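Local coordinates for protein nuclear hormone receptor FTZ-F1 (Drosophila melanogaster, PDB 2XHS) that probably acts as a transcription factor of the nuclear receptor NR5A subfamily, its ligand-binding domain docking a peptide of the Fushi tarazu protein, at residues V93-H98 against G149-M154; N135-K140 against P207-M212. One frame throughout, in Å; residues are numbered along the deposited sequence.

Contact 1: residues V93-H98 against G149-M154; sequences VLDHLH and GDYVCM
Tyr151 reaches across from 149-154 and lays its ring flat against the imidazole of His98, a face-to-face stack with centroids 3.8 Å apart and planes only 7° from parallel. The overlap extends to the root of the histidine: His98 CB sits over the same phenol face, 3.4 Å from Tyr151 CE1, and adds a CH-pi contact. With its CG anti to the backbone N (chi1 153°), the tyrosine lays its ring across the gap beside His98, which brings the hydroxyl next to Asp95. There Tyr151 OH donates to Asp95 OD1 at 2.7 Å, meeting that oxygen from above the carboxylate plane, 47° out of it. Leu94 closes in on the ring from its edge, CG lying 3.9 Å from Tyr151 CD1, while Leu94 CD2 runs on to Met154 CB at 4.3 Å. The two helix segments are almost antiparallel, with axes 10.6 Å apart, a gap spanned largely by the tyrosine side chain. Lys155 makes a long, weak ion pair with the same Asp95 OD1. Stack and hydrogen bond together fix the tilt and reach of the phenol, and Asp95 gives the hydroxyl of this buried residue an acceptor that is probably charged.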
loop_
_atom_site.group_PDB
_atom_site.type_symbol
_atom_site.label_atom_id
_atom_site.label_comp_id
_atom_site.label_asym_id
_atom_site.label_seq_id
_atom_site.Cartn_x
_atom_site.Cartn_y
_atom_site.Cartn_z
ATOM N N VAL A 93 2.611 3.118 -1.288
ATOM C CA VAL A 93 2.389 4.228 -2.168
ATOM C C VAL A 93 0.995 4.237 -2.725
ATOM O O VAL A 93 0.306 5.214 -2.689
ATOM C CB VAL A 93 3.369 4.103 -3.307
ATOM C CG1 VAL A 93 3.167 5.152 -4.318
ATOM C CG2 VAL A 93 4.738 4.180 -2.783
ATOM N N LEU A 94 0.573 3.101 -3.211
ATOM C CA LEU A 94 -0.745 2.958 -3.730
ATOM C C LEU A 94 -1.760 3.204 -2.658
ATOM O O LEU A 94 -2.733 3.850 -2.866
ATOM C CB LEU A 94 -0.902 1.559 -4.250
ATOM C CG LEU A 94 -2.245 1.222 -4.859
ATOM C CD1 LEU A 94 -2.306 1.695 -6.225
ATOM C CD2 LEU A 94 -2.392 -0.223 -4.830
ATOM N N ASP A 95 -1.522 2.688 -1.486
ATOM C CA ASP A 95 -2.447 2.891 -0.430
ATOM C C ASP A 95 -2.499 4.342 -0.186
ATOM O O ASP A 95 -3.508 4.872 0.121
ATOM C CB ASP A 95 -1.952 2.259 0.836
ATOM C CG ASP A 95 -2.196 0.822 0.899
ATOM O OD1 ASP A 95 -2.965 0.306 0.121
ATOM O OD2 ASP A 95 -1.665 0.209 1.791
ATOM N N HIS A 96 -1.371 4.992 -0.229
ATOM C CA HIS A 96 -1.361 6.417 -0.046
ATOM C C HIS A 96 -2.007 7.086 -1.205
ATOM O O HIS A 96 -2.644 8.067 -1.086
ATOM C CB HIS A 96 0.028 6.949 0.220
ATOM C CG HIS A 96 0.036 8.127 1.137
ATOM N ND1 HIS A 96 0.068 9.425 0.687
ATOM C CD2 HIS A 96 -0.034 8.201 2.480
ATOM C CE1 HIS A 96 0.038 10.246 1.711
ATOM N NE2 HIS A 96 -0.016 9.527 2.810
ATOM N N LEU A 97 -1.820 6.538 -2.365
ATOM C CA LEU A 97 -2.429 7.124 -3.503
ATOM C C LEU A 97 -3.894 7.043 -3.298
ATOM O O LEU A 97 -4.607 7.926 -3.631
ATOM C CB LEU A 97 -2.011 6.388 -4.741
ATOM C CG LEU A 97 -0.862 7.106 -5.389
ATOM C CD1 LEU A 97 -0.300 6.254 -6.403
ATOM C CD2 LEU A 97 -1.379 8.316 -6.009
ATOM N N HIS A 98 -4.351 5.958 -2.741
ATOM C CA HIS A 98 -5.755 5.783 -2.514
ATOM C C HIS A 98 -6.379 6.759 -1.553
ATOM O O HIS A 98 -7.424 7.260 -1.780
ATOM C CB HIS A 98 -5.909 4.394 -1.983
ATOM C CG HIS A 98 -7.223 4.102 -1.359
ATOM N ND1 HIS A 98 -7.344 3.662 -0.072
ATOM C CD2 HIS A 98 -8.464 4.114 -1.868
ATOM C CE1 HIS A 98 -8.607 3.452 0.203
ATOM N NE2 HIS A 98 -9.307 3.723 -0.872
ATOM N N GLY A 149 -12.750 0.110 -6.466
ATOM C CA GLY A 149 -12.614 -1.173 -7.092
ATOM C C GLY A 149 -11.308 -1.401 -7.781
ATOM O O GLY A 149 -10.748 -2.444 -7.705
ATOM N N ASP A 150 -10.844 -0.392 -8.474
ATOM C CA ASP A 150 -9.602 -0.453 -9.160
ATOM C C ASP A 150 -8.487 -0.637 -8.200
ATOM O O ASP A 150 -7.593 -1.377 -8.434
ATOM C CB ASP A 150 -9.366 0.862 -9.860
ATOM C CG ASP A 150 -10.331 1.124 -10.923
ATOM O OD1 ASP A 150 -10.639 0.209 -11.649
ATOM O OD2 ASP A 150 -10.763 2.246 -11.076
ATOM N N TYR A 151 -8.547 0.083 -7.110
ATOM C CA TYR A 151 -7.507 0.092 -6.123
ATOM C C TYR A 151 -7.259 -1.240 -5.471
ATOM O O TYR A 151 -6.159 -1.569 -5.190
ATOM C CB TYR A 151 -7.812 1.174 -5.098
ATOM C CG TYR A 151 -7.250 0.962 -3.728
ATOM C CD1 TYR A 151 -5.937 1.190 -3.460
ATOM C CD2 TYR A 151 -8.040 0.551 -2.701
ATOM C CE1 TYR A 151 -5.435 0.997 -2.246
ATOM C CE2 TYR A 151 -7.530 0.350 -1.485
ATOM C CZ TYR A 151 -6.229 0.585 -1.262
ATOM O OH TYR A 151 -5.707 0.401 -0.035
ATOM N N VAL A 152 -8.286 -1.990 -5.174
ATOM C CA VAL A 152 -8.095 -3.295 -4.606
ATOM C C VAL A 152 -7.498 -4.313 -5.531
ATOM O O VAL A 152 -6.752 -5.140 -5.132
ATOM C CB VAL A 152 -9.348 -3.834 -3.949
ATOM C CG1 VAL A 152 -9.620 -3.073 -2.744
ATOM C CG2 VAL A 152 -10.479 -3.682 -4.834
ATOM N N CYS A 153 -7.926 -4.273 -6.787
ATOM C CA CYS A 153 -7.435 -5.205 -7.792
ATOM C C CYS A 153 -5.947 -4.978 -7.999
ATOM O O CYS A 153 -5.172 -5.921 -8.163
ATOM C CB CYS A 153 -8.187 -5.020 -9.111
ATOM S SG CYS A 153 -9.971 -5.284 -8.997
HETATM N N MSE A 154 -5.567 -3.707 -7.992
HETATM C CA MSE A 154 -4.214 -3.311 -8.211
HETATM C C MSE A 154 -3.317 -3.729 -7.108
HETATM O O MSE A 154 -2.169 -3.941 -7.315
HETATM C CB MSE A 154 -4.133 -1.837 -8.454
HETATM C CG MSE A 154 -4.330 -1.524 -9.858
HETATM SE SE MSE A 154 -4.216 0.271 -10.113
HETATM C CE MSE A 154 -5.941 0.670 -9.774
#

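Contact 2: residues N135-K140 against P207-M212; sequences NELQNK and PEIHAM
Lys140 and Glu208 face each other across the two segments and form the polar half of the contact, a salt bridge. The lysine, extended beyond CG, comes from the direction opposite to the glutamate, and its NZ donates to Glu208 OE2 at 3.0 Å, which receives it on its syn lone pair. A second, weak hydrogen bond runs from Lys140 NZ to Glu208 OE1 at 3.2 Å, so both carboxylate oxygens reach the one ammonium, OE1 more weakly. The apolar half belongs to Leu137, whose two methyls go to different partners. Leu137 CD1 meets the selenium of selenomethionine Met212 at 4.0 Å and touches Ile209 CG1 at 4.1 Å. Leu137 CD2 packs against the glutamate instead, 3.8 Å from Glu208 CB. Were Glu208 cut back to an alanine, the Lys140 ammonium would probably lose its salt-bridge partner across the contact, and Leu137 CD2 the carboxylate end that lies beside it. The segments run antiparallel at 158°, their axes 11.0 Å apart. Helix 135-143 thus lies against helix 198-224, whose Ile205 touches both Leu137 and Lys140. Helix 77-102 joins the pair: its Ile101 packs on Gln138, and its Arg100 hydrogen-bonds Asn135 and Gln138.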
loop_
_atom_site.group_PDB
_atom_site.type_symbol
_atom_site.label_atom_id
_atom_site.label_comp_id
_atom_site.label_asym_id
_atom_site.label_seq_id
_atom_site.Cartn_x
_atom_site.Cartn_y
_atom_site.Cartn_z
ATOM N N ASN A 135 2.646 13.179 -7.634
ATOM C CA ASN A 135 1.535 13.940 -8.147
ATOM C C ASN A 135 1.181 13.626 -9.554
ATOM O O ASN A 135 0.045 13.612 -9.930
ATOM C CB ASN A 135 1.767 15.402 -7.967
ATOM C CG ASN A 135 1.756 15.770 -6.563
ATOM O OD1 ASN A 135 0.840 15.442 -5.849
ATOM N ND2 ASN A 135 2.779 16.438 -6.133
ATOM N N GLU A 136 2.182 13.359 -10.343
ATOM C CA GLU A 136 1.926 13.071 -11.703
ATOM C C GLU A 136 1.089 11.842 -11.753
ATOM O O GLU A 136 0.213 11.743 -12.546
ATOM C CB GLU A 136 3.233 12.851 -12.406
ATOM C CG GLU A 136 3.174 13.159 -13.850
ATOM C CD GLU A 136 4.402 12.731 -14.552
ATOM O OE1 GLU A 136 5.492 13.082 -14.082
ATOM O OE2 GLU A 136 4.277 12.061 -15.583
ATOM N N LEU A 137 1.394 10.874 -10.920
ATOM C CA LEU A 137 0.621 9.656 -10.858
ATOM C C LEU A 137 -0.769 9.883 -10.368
ATOM O O LEU A 137 -1.698 9.357 -10.893
ATOM C CB LEU A 137 1.320 8.640 -9.976
ATOM C CG LEU A 137 2.701 8.172 -10.392
ATOM C CD1 LEU A 137 3.159 7.180 -9.422
ATOM C CD2 LEU A 137 2.672 7.552 -11.724
ATOM N N GLN A 138 -0.913 10.701 -9.353
ATOM C CA GLN A 138 -2.217 10.951 -8.807
ATOM C C GLN A 138 -3.088 11.537 -9.854
ATOM O O GLN A 138 -4.227 11.219 -9.930
ATOM C CB GLN A 138 -2.157 11.922 -7.650
ATOM C CG GLN A 138 -3.452 11.992 -6.903
ATOM C CD GLN A 138 -3.462 12.947 -5.779
ATOM O OE1 GLN A 138 -2.768 12.780 -4.823
ATOM N NE2 GLN A 138 -4.288 13.934 -5.871
ATOM N N ASN A 139 -2.555 12.434 -10.652
ATOM C CA ASN A 139 -3.302 12.997 -11.745
ATOM C C ASN A 139 -3.668 11.997 -12.807
ATOM O O ASN A 139 -4.739 12.027 -13.341
ATOM C CB ASN A 139 -2.513 14.113 -12.378
ATOM C CG ASN A 139 -2.650 15.393 -11.647
ATOM O OD1 ASN A 139 -3.718 15.730 -11.172
ATOM N ND2 ASN A 139 -1.579 16.144 -11.579
ATOM N N LYS A 140 -2.747 11.126 -13.151
ATOM C CA LYS A 140 -3.011 10.163 -14.178
ATOM C C LYS A 140 -4.120 9.291 -13.736
ATOM O O LYS A 140 -4.978 8.959 -14.493
ATOM C CB LYS A 140 -1.786 9.310 -14.399
ATOM C CG LYS A 140 -0.866 9.755 -15.479
ATOM C CD LYS A 140 0.361 8.939 -15.461
ATOM C CE LYS A 140 1.120 9.049 -16.711
ATOM N NZ LYS A 140 2.474 8.583 -16.486
ATOM N N PRO A 207 4.202 -0.070 -12.842
ATOM C CA PRO A 207 5.615 0.010 -13.067
ATOM C C PRO A 207 6.153 1.313 -12.588
ATOM O O PRO A 207 7.239 1.355 -12.084
ATOM C CB PRO A 207 5.702 -0.050 -14.568
ATOM C CG PRO A 207 4.422 -0.431 -15.036
ATOM C CD PRO A 207 3.537 -0.716 -13.954
ATOM N N GLU A 208 5.408 2.370 -12.811
ATOM C CA GLU A 208 5.788 3.683 -12.405
ATOM C C GLU A 208 5.830 3.801 -10.934
ATOM O O GLU A 208 6.697 4.404 -10.387
ATOM C CB GLU A 208 4.787 4.668 -12.938
ATOM C CG GLU A 208 4.531 4.540 -14.393
ATOM C CD GLU A 208 3.981 5.786 -14.981
ATOM O OE1 GLU A 208 4.545 6.835 -14.731
ATOM O OE2 GLU A 208 3.009 5.711 -15.718
ATOM N N ILE A 209 4.845 3.231 -10.290
ATOM C CA ILE A 209 4.761 3.265 -8.864
ATOM C C ILE A 209 5.931 2.573 -8.286
ATOM O O ILE A 209 6.440 2.978 -7.296
ATOM C CB ILE A 209 3.616 2.479 -8.386
ATOM C CG1 ILE A 209 2.357 3.276 -8.492
ATOM C CG2 ILE A 209 3.832 2.113 -6.989
ATOM C CD1 ILE A 209 1.225 2.559 -7.985
ATOM N N HIS A 210 6.347 1.494 -8.903
ATOM C CA HIS A 210 7.438 0.719 -8.412
ATOM C C HIS A 210 8.684 1.533 -8.422
ATOM O O HIS A 210 9.450 1.494 -7.521
ATOM C CB HIS A 210 7.589 -0.512 -9.270
ATOM C CG HIS A 210 8.720 -1.393 -8.874
ATOM N ND1 HIS A 210 8.763 -2.049 -7.675
ATOM C CD2 HIS A 210 9.847 -1.727 -9.522
ATOM C CE1 HIS A 210 9.875 -2.741 -7.594
ATOM N NE2 HIS A 210 10.553 -2.559 -8.703
ATOM N N ALA A 211 8.879 2.321 -9.438
ATOM C CA ALA A 211 10.079 3.084 -9.497
ATOM C C ALA A 211 10.146 3.990 -8.305
ATOM O O ALA A 211 11.174 4.151 -7.711
ATOM C CB ALA A 211 10.084 3.869 -10.717
HETATM N N MSE A 212 9.030 4.579 -7.942
HETATM C CA MSE A 212 8.977 5.455 -6.803
HETATM C C MSE A 212 9.314 4.743 -5.538
HETATM O O MSE A 212 9.900 5.306 -4.674
HETATM C CB MSE A 212 7.577 5.976 -6.633
HETATM C CG MSE A 212 7.320 7.322 -7.167
HETATM SE SE MSE A 212 5.696 7.839 -6.465
HETATM C CE MSE A 212 6.236 7.840 -4.704
#

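The centres of contacts 1 and 2 lie about 12 Å apart, contact 1 nearer the middle of the chain. Four helices supply the segments, in the order 77-102, 135-143, 148-159 and 198-224, so the pairings alternate along the sequence: first with third, second with fourth. The contacts also touch directly: Leu94 CD1 lies 4.0 Å from Ile209 CD1, Val93 CG1 is 4.1 Å from Ile209 CG2, and Leu97 CD2 is 3.9 Å from Gln138 CA. Helix 77-102 therefore packs against both helices of contact 2. Together the two antiparallel pairs tie these four helices into the layered, mostly helical ligand-binding domain of a nuclear receptor.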